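Local coordinates for protein WZI (PDB 2YNK) that binds carbohydrate as an outer-membrane lectin and takes part in assembling the group 1 capsule on the Escherichia coli cell surface, at residues 189-200 against 212-222. Sequence-based numbering, arbitrary orientation.
Sequences WVGPWQYQISAS and KIIGGRFTFSP. With HEX (hexane), chain S.
Phe-218 reaches across to Trp-193 on the face of the sheet that also carries Tyr-195 and Phe-220. From CB, CG lies anti to the backbone N (chi1 -177°), which swings the ring over the neighbouring strand 193-200. CD1 then lies 3.9 Å from Gln-194 O, CE1 packs 3.5 Å from Trp-193 CE3, and CZ, at the tip, stays near that same CE3 (4.2 Å). The two ring planes are 24° from parallel but slid apart, so they barely overlap. Two residues on, in the non-hydrogen-bonded pair Trp-193/Phe-220, the CB atoms meet at 3.9 Å; Val-190 CG1 touches Phe-220 CB, and Val-190 O lies at the edge of the Phe-220 ring, in its plane. Large apolar side chains suit this face: octane touches Trp-193, and a hexane lies over one face of Tyr-195, hexane C2 3.7 Å from Tyr-195 CZ. The other face bears Gln-194, Gln-196, Arg-217 and Thr-219, able to hydrogen-bond: Arg-217 makes a salt bridge with Asp-274 and bonds from NE to Thr-29, and Gln-196 OE1 accepts a hydrogen bond from Trp-152. Paired backbone bonds such as Gln-196 N to Arg-217 O (2.9 Å) join the strands. This is consistent with aromatics facing lipid and polar residues the interior, in an antiparallel hairpin of an 18-stranded outer-membrane beta-barrel.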
ATOM      1  N   TRP A 189     -21.036  19.512   2.758  1.00 65.89           N
ATOM      2  CA  TRP A 189     -19.794  20.069   2.216  1.00 65.01           C
ATOM      3  C   TRP A 189     -18.621  19.128   2.331  1.00 64.18           C
ATOM      4  O   TRP A 189     -17.732  19.153   1.486  1.00 65.51           O
ATOM      5  CB  TRP A 189     -19.460  21.403   2.881  1.00 64.28           C
ATOM      6  CG  TRP A 189     -19.339  21.303   4.373  1.00 63.59           C
ATOM      7  CD1 TRP A 189     -20.354  21.395   5.311  1.00 64.97           C
ATOM      8  CD2 TRP A 189     -18.127  21.064   5.149  1.00 63.61           C
ATOM      9  NE1 TRP A 189     -19.864  21.242   6.578  1.00 64.49           N
ATOM     10  CE2 TRP A 189     -18.537  21.037   6.550  1.00 63.66           C
ATOM     11  CE3 TRP A 189     -16.787  20.870   4.835  1.00 64.11           C
ATOM     12  CZ2 TRP A 189     -17.631  20.828   7.578  1.00 63.57           C
ATOM     13  CZ3 TRP A 189     -15.879  20.662   5.879  1.00 63.22           C
ATOM     14  CH2 TRP A 189     -16.294  20.640   7.217  1.00 63.09           C
ATOM     15  N   VAL A 190     -18.613  18.280   3.359  1.00 63.14           N
ATOM     16  CA  VAL A 190     -17.508  17.339   3.602  1.00 61.79           C
ATOM     17  C   VAL A 190     -17.180  16.478   2.373  1.00 60.38           C
ATOM     18  O   VAL A 190     -16.012  16.238   2.072  1.00 58.12           O
ATOM     19  CB  VAL A 190     -17.808  16.428   4.822  1.00 61.45           C
ATOM     20  CG1 VAL A 190     -16.806  15.284   4.918  1.00 58.73           C
ATOM     21  CG2 VAL A 190     -17.811  17.252   6.106  1.00 60.65           C
ATOM     22  N   GLY A 191     -18.208  16.032   1.658  1.00 59.94           N
ATOM     23  CA  GLY A 191     -18.015  15.221   0.456  1.00 58.02           C
ATOM     24  C   GLY A 191     -17.832  13.754   0.788  1.00 55.75           C
ATOM     25  O   GLY A 191     -18.100  13.341   1.913  1.00 53.34           O
ATOM     26  N   PRO A 192     -17.386  12.950  -0.196  1.00 55.56           N
ATOM     27  CA  PRO A 192     -17.134  11.541   0.081  1.00 54.20           C
ATOM     28  C   PRO A 192     -16.056  11.434   1.137  1.00 52.85           C
ATOM     29  O   PRO A 192     -15.039  12.128   1.055  1.00 51.41           O
ATOM     30  CB  PRO A 192     -16.635  10.986  -1.262  1.00 54.39           C
ATOM     31  CG  PRO A 192     -17.070  11.982  -2.285  1.00 55.62           C
ATOM     32  CD  PRO A 192     -17.009  13.303  -1.574  1.00 56.51           C
ATOM     33  N   TRP A 193     -16.305  10.606   2.138  1.00 51.39           N
ATOM     34  CA  TRP A 193     -15.416  10.492   3.260  1.00 50.79           C
ATOM     35  C   TRP A 193     -15.311   9.050   3.652  1.00 50.93           C
ATOM     36  O   TRP A 193     -16.185   8.247   3.310  1.00 50.53           O
ATOM     37  CB  TRP A 193     -15.908  11.360   4.415  1.00 51.62           C
ATOM     38  CG  TRP A 193     -17.145  10.850   5.102  1.00 52.13           C
ATOM     39  CD1 TRP A 193     -18.465  11.133   4.785  1.00 53.87           C
ATOM     40  CD2 TRP A 193     -17.217   9.954   6.256  1.00 53.16           C
ATOM     41  NE1 TRP A 193     -19.319  10.485   5.630  1.00 54.74           N
ATOM     42  CE2 TRP A 193     -18.640   9.761   6.534  1.00 53.64           C
ATOM     43  CE3 TRP A 193     -16.279   9.302   7.053  1.00 53.40           C
ATOM     44  CZ2 TRP A 193     -19.084   8.960   7.565  1.00 53.64           C
ATOM     45  CZ3 TRP A 193     -16.740   8.496   8.101  1.00 52.81           C
ATOM     46  CH2 TRP A 193     -18.109   8.331   8.347  1.00 53.62           C
ATOM     47  N   GLN A 194     -14.227   8.707   4.347  1.00 48.67           N
ATOM     48  CA  GLN A 194     -13.979   7.334   4.754  1.00 48.30           C
ATOM     49  C   GLN A 194     -13.125   7.259   6.016  1.00 50.14           C
ATOM     50  O   GLN A 194     -12.217   8.080   6.230  1.00 48.65           O
ATOM     51  CB  GLN A 194     -13.299   6.567   3.622  1.00 46.44           C
ATOM     52  CG  GLN A 194     -12.712   5.207   3.991  1.00 44.63           C
ATOM     53  CD  GLN A 194     -13.758   4.172   4.383  1.00 44.17           C
ATOM     54  OE1 GLN A 194     -14.579   4.397   5.275  1.00 42.77           O
ATOM     55  NE2 GLN A 194     -13.705   3.011   3.735  1.00 42.81           N
ATOM     56  N   TYR A 195     -13.435   6.263   6.844  1.00 50.64           N
ATOM     57  CA  TYR A 195     -12.648   5.961   8.011  1.00 50.69           C
ATOM     58  C   TYR A 195     -12.086   4.556   7.881  1.00 50.55           C
ATOM     59  O   TYR A 195     -12.670   3.685   7.235  1.00 48.35           O
ATOM     60  CB  TYR A 195     -13.490   6.098   9.286  1.00 52.18           C
ATOM     61  CG  TYR A 195     -14.416   4.934   9.552  1.00 54.40           C
ATOM     62  CD1 TYR A 195     -15.696   4.904   9.019  1.00 56.33           C
ATOM     63  CD2 TYR A 195     -14.012   3.860  10.342  1.00 55.47           C
ATOM     64  CE1 TYR A 195     -16.549   3.840   9.258  1.00 57.28           C
ATOM     65  CE2 TYR A 195     -14.858   2.790  10.584  1.00 56.78           C
ATOM     66  CZ  TYR A 195     -16.125   2.782  10.035  1.00 57.89           C
ATOM     67  OH  TYR A 195     -16.967   1.719  10.277  1.00 59.90           O
ATOM     68  N   GLN A 196     -10.927   4.346   8.493  1.00 52.02           N
ATOM     69  CA  GLN A 196     -10.429   2.998   8.737  1.00 50.55           C
ATOM     70  C   GLN A 196      -9.901   2.942  10.153  1.00 51.04           C
ATOM     71  O   GLN A 196      -9.121   3.799  10.566  1.00 53.46           O
ATOM     72  CB  GLN A 196      -9.331   2.617   7.743  1.00 49.66           C
ATOM     73  CG  GLN A 196      -9.058   1.122   7.695  1.00 49.45           C
ATOM     74  CD  GLN A 196      -7.876   0.781   6.825  1.00 49.18           C
ATOM     75  OE1 GLN A 196      -6.735   0.727   7.296  1.00 50.09           O
ATOM     76  NE2 GLN A 196      -8.130   0.566   5.546  1.00 48.40           N
ATOM     77  N   ILE A 197     -10.345   1.952  10.910  1.00 51.89           N
ATOM     78  CA  ILE A 197      -9.794   1.725  12.239  1.00 51.36           C
ATOM     79  C   ILE A 197      -9.235   0.322  12.241  1.00 50.03           C
ATOM     80  O   ILE A 197      -9.808  -0.564  11.609  1.00 47.29           O
ATOM     81  CB  ILE A 197     -10.843   1.926  13.356  1.00 51.68           C
ATOM     82  CG1 ILE A 197     -11.981   0.909  13.249  1.00 51.61           C
ATOM     83  CG2 ILE A 197     -11.414   3.339  13.296  1.00 51.86           C
ATOM     84  CD1 ILE A 197     -13.126   1.184  14.205  1.00 52.09           C
ATOM     85  N   SER A 198      -8.096   0.127  12.908  1.00 51.30           N
ATOM     86  CA  SER A 198      -7.536  -1.224  13.076  1.00 50.65           C
ATOM     87  C   SER A 198      -6.827  -1.421  14.408  1.00 49.90           C
ATOM     88  O   SER A 198      -6.153  -0.509  14.918  1.00 48.38           O
ATOM     89  CB  SER A 198      -6.590  -1.587  11.920  1.00 50.98           C
ATOM     90  OG  SER A 198      -5.483  -0.708  11.838  1.00 52.70           O
ATOM     91  N   ALA A 199      -7.011  -2.618  14.967  1.00 49.83           N
ATOM     92  CA  ALA A 199      -6.256  -3.079  16.143  1.00 49.77           C
ATOM     93  C   ALA A 199      -5.582  -4.407  15.793  1.00 48.38           C
ATOM     94  O   ALA A 199      -6.254  -5.362  15.412  1.00 47.05           O
ATOM     95  CB  ALA A 199      -7.166  -3.230  17.348  1.00 48.84           C
ATOM     96  N   SER A 200      -4.254  -4.440  15.911  1.00 49.28           N
ATOM     97  CA  SER A 200      -3.420  -5.555  15.442  1.00 49.85           C
ATOM     98  C   SER A 200      -2.358  -5.955  16.479  1.00 49.92           C
ATOM     99  O   SER A 200      -2.040  -5.196  17.392  1.00 47.87           O
ATOM    100  CB  SER A 200      -2.716  -5.165  14.140  1.00 51.69           C
ATOM    101  OG  SER A 200      -3.634  -4.898  13.087  1.00 54.92           O
ATOM    102  N   LYS A 212       0.816  -4.206  20.330  1.00 45.44           N
ATOM    103  CA  LYS A 212      -0.329  -3.886  19.518  1.00 45.93           C
ATOM    104  C   LYS A 212      -0.030  -2.666  18.680  1.00 47.22           C
ATOM    105  O   LYS A 212       0.655  -1.747  19.127  1.00 47.11           O
ATOM    106  CB  LYS A 212      -1.551  -3.634  20.389  1.00 46.17           C
ATOM    107  CG  LYS A 212      -1.695  -4.596  21.562  1.00 47.04           C
ATOM    108  CD  LYS A 212      -1.639  -6.059  21.151  1.00 46.41           C
ATOM    109  CE  LYS A 212      -1.859  -6.954  22.358  1.00 47.36           C
ATOM    110  NZ  LYS A 212      -1.753  -8.386  21.978  1.00 47.48           N
ATOM    111  N   ILE A 213      -0.526  -2.677  17.447  1.00 48.18           N
ATOM    112  CA  ILE A 213      -0.609  -1.466  16.659  1.00 48.78           C
ATOM    113  C   ILE A 213      -2.095  -1.141  16.559  1.00 48.33           C
ATOM    114  O   ILE A 213      -2.871  -1.906  15.992  1.00 48.19           O
ATOM    115  CB  ILE A 213       0.048  -1.622  15.277  1.00 48.87           C
ATOM    116  CG1 ILE A 213       1.534  -1.963  15.426  1.00 51.48           C
ATOM    117  CG2 ILE A 213      -0.080  -0.338  14.474  1.00 48.57           C
ATOM    118  CD1 ILE A 213       2.401  -0.828  15.944  1.00 50.90           C
ATOM    119  N   ILE A 214      -2.486  -0.028  17.168  1.00 48.89           N
ATOM    120  CA  ILE A 214      -3.862   0.454  17.106  1.00 51.32           C
ATOM    121  C   ILE A 214      -3.840   1.773  16.361  1.00 50.78           C
ATOM    122  O   ILE A 214      -2.951   2.603  16.588  1.00 50.85           O
ATOM    123  CB  ILE A 214      -4.468   0.615  18.512  1.00 52.09           C
ATOM    124  CG1 ILE A 214      -4.528  -0.760  19.193  1.00 53.37           C
ATOM    125  CG2 ILE A 214      -5.860   1.226  18.435  1.00 49.17           C
ATOM    126  CD1 ILE A 214      -4.363  -0.710  20.691  1.00 54.95           C
ATOM    127  N   GLY A 215      -4.791   1.952  15.449  1.00 50.34           N
ATOM    128  CA  GLY A 215      -4.725   3.083  14.531  1.00 51.09           C
ATOM    129  C   GLY A 215      -6.024   3.516  13.890  1.00 51.33           C
ATOM    130  O   GLY A 215      -7.017   2.779  13.856  1.00 52.03           O
ATOM    131  N   GLY A 216      -5.991   4.728  13.357  1.00 50.41           N
ATOM    132  CA  GLY A 216      -7.172   5.351  12.794  1.00 50.87           C
ATOM    133  C   GLY A 216      -6.782   6.238  11.638  1.00 50.76           C
ATOM    134  O   GLY A 216      -5.723   6.877  11.655  1.00 50.68           O
ATOM    135  N   ARG A 217      -7.637   6.265  10.626  1.00 49.59           N
ATOM    136  CA  ARG A 217      -7.415   7.102   9.468  1.00 49.70           C
ATOM    137  C   ARG A 217      -8.737   7.644   8.937  1.00 50.21           C
ATOM    138  O   ARG A 217      -9.749   6.935   8.905  1.00 48.19           O
ATOM    139  CB  ARG A 217      -6.701   6.314   8.383  1.00 49.17           C
ATOM    140  CG  ARG A 217      -6.710   7.025   7.040  1.00 50.55           C
ATOM    141  CD  ARG A 217      -5.811   6.351   6.034  1.00 49.77           C
ATOM    142  NE  ARG A 217      -5.809   7.088   4.777  1.00 50.33           N
ATOM    143  CZ  ARG A 217      -5.093   8.185   4.544  1.00 51.97           C
ATOM    144  NH1 ARG A 217      -4.308   8.701   5.493  1.00 53.06           N
ATOM    145  NH2 ARG A 217      -5.165   8.773   3.353  1.00 51.47           N
ATOM    146  N   PHE A 218      -8.701   8.900   8.513  1.00 50.56           N
ATOM    147  CA  PHE A 218      -9.877   9.601   8.024  1.00 52.42           C
ATOM    148  C   PHE A 218      -9.503  10.365   6.769  1.00 52.67           C
ATOM    149  O   PHE A 218      -8.430  10.974   6.708  1.00 50.39           O
ATOM    150  CB  PHE A 218     -10.386  10.578   9.079  1.00 54.25           C
ATOM    151  CG  PHE A 218     -11.644  11.299   8.687  1.00 56.99           C
ATOM    152  CD1 PHE A 218     -12.891  10.758   8.973  1.00 57.46           C
ATOM    153  CD2 PHE A 218     -11.585  12.534   8.041  1.00 58.36           C
ATOM    154  CE1 PHE A 218     -14.051  11.429   8.619  1.00 56.97           C
ATOM    155  CE2 PHE A 218     -12.742  13.206   7.687  1.00 57.37           C
ATOM    156  CZ  PHE A 218     -13.974  12.649   7.972  1.00 57.65           C
ATOM    157  N   THR A 219     -10.386  10.324   5.772  1.00 52.96           N
ATOM    158  CA  THR A 219     -10.211  11.109   4.552  1.00 53.27           C
ATOM    159  C   THR A 219     -11.528  11.719   4.090  1.00 55.16           C
ATOM    160  O   THR A 219     -12.606  11.174   4.348  1.00 53.27           O
ATOM    161  CB  THR A 219      -9.681  10.244   3.412  1.00 51.93           C
ATOM    162  OG1 THR A 219     -10.482   9.069   3.329  1.00 53.75           O
ATOM    163  CG2 THR A 219      -8.244   9.842   3.662  1.00 52.48           C
ATOM    164  N   PHE A 220     -11.432  12.851   3.402  1.00 56.23           N
ATOM    165  CA  PHE A 220     -12.601  13.467   2.794  1.00 56.84           C
ATOM    166  C   PHE A 220     -12.221  14.356   1.630  1.00 58.04           C
ATOM    167  O   PHE A 220     -11.119  14.927   1.595  1.00 57.08           O
ATOM    168  CB  PHE A 220     -13.426  14.254   3.821  1.00 57.83           C
ATOM    169  CG  PHE A 220     -12.792  15.542   4.271  1.00 57.65           C
ATOM    170  CD1 PHE A 220     -11.625  15.534   5.013  1.00 57.72           C
ATOM    171  CD2 PHE A 220     -13.377  16.758   3.968  1.00 59.41           C
ATOM    172  CE1 PHE A 220     -11.047  16.713   5.439  1.00 58.63           C
ATOM    173  CE2 PHE A 220     -12.809  17.945   4.390  1.00 60.75           C
ATOM    174  CZ  PHE A 220     -11.639  17.923   5.128  1.00 60.50           C
ATOM    175  N   SER A 221     -13.158  14.460   0.689  1.00 59.16           N
ATOM    176  CA  SER A 221     -12.985  15.243  -0.525  1.00 61.13           C
ATOM    177  C   SER A 221     -14.081  16.337  -0.637  1.00 63.45           C
ATOM    178  O   SER A 221     -15.169  16.097  -1.178  1.00 64.47           O
ATOM    179  CB  SER A 221     -12.997  14.299  -1.730  1.00 60.66           C
ATOM    180  OG  SER A 221     -12.301  14.867  -2.822  1.00 62.64           O
ATOM    181  N   PRO A 222     -13.800  17.543  -0.116  1.00 62.73           N
ATOM    182  CA  PRO A 222     -14.802  18.608  -0.171  1.00 65.03           C
ATOM    183  C   PRO A 222     -15.142  19.055  -1.598  1.00 66.62           C
ATOM    184  O   PRO A 222     -16.272  19.467  -1.855  1.00 66.82           O
ATOM    185  CB  PRO A 222     -14.166  19.766   0.614  1.00 64.47           C
ATOM    186  CG  PRO A 222     -12.820  19.319   1.044  1.00 63.68           C
ATOM    187  CD  PRO A 222     -12.509  17.999   0.419  1.00 62.94           C
TER
HETATM  188  C1  HEX S1018     -16.554   4.714  13.762  1.00 67.72           C
HETATM  189  C2  HEX S1018     -17.789   4.148  13.081  1.00 71.52           C
HETATM  190  C3  HEX S1018     -18.524   5.187  12.224  1.00 70.10           C
HETATM  191  C4  HEX S1018     -19.992   4.795  12.058  1.00 71.51           C
HETATM  192  C5  HEX S1018     -20.824   5.833  11.304  1.00 70.86           C
HETATM  193  C6  HEX S1018     -22.301   5.493  11.395  1.00 67.89           C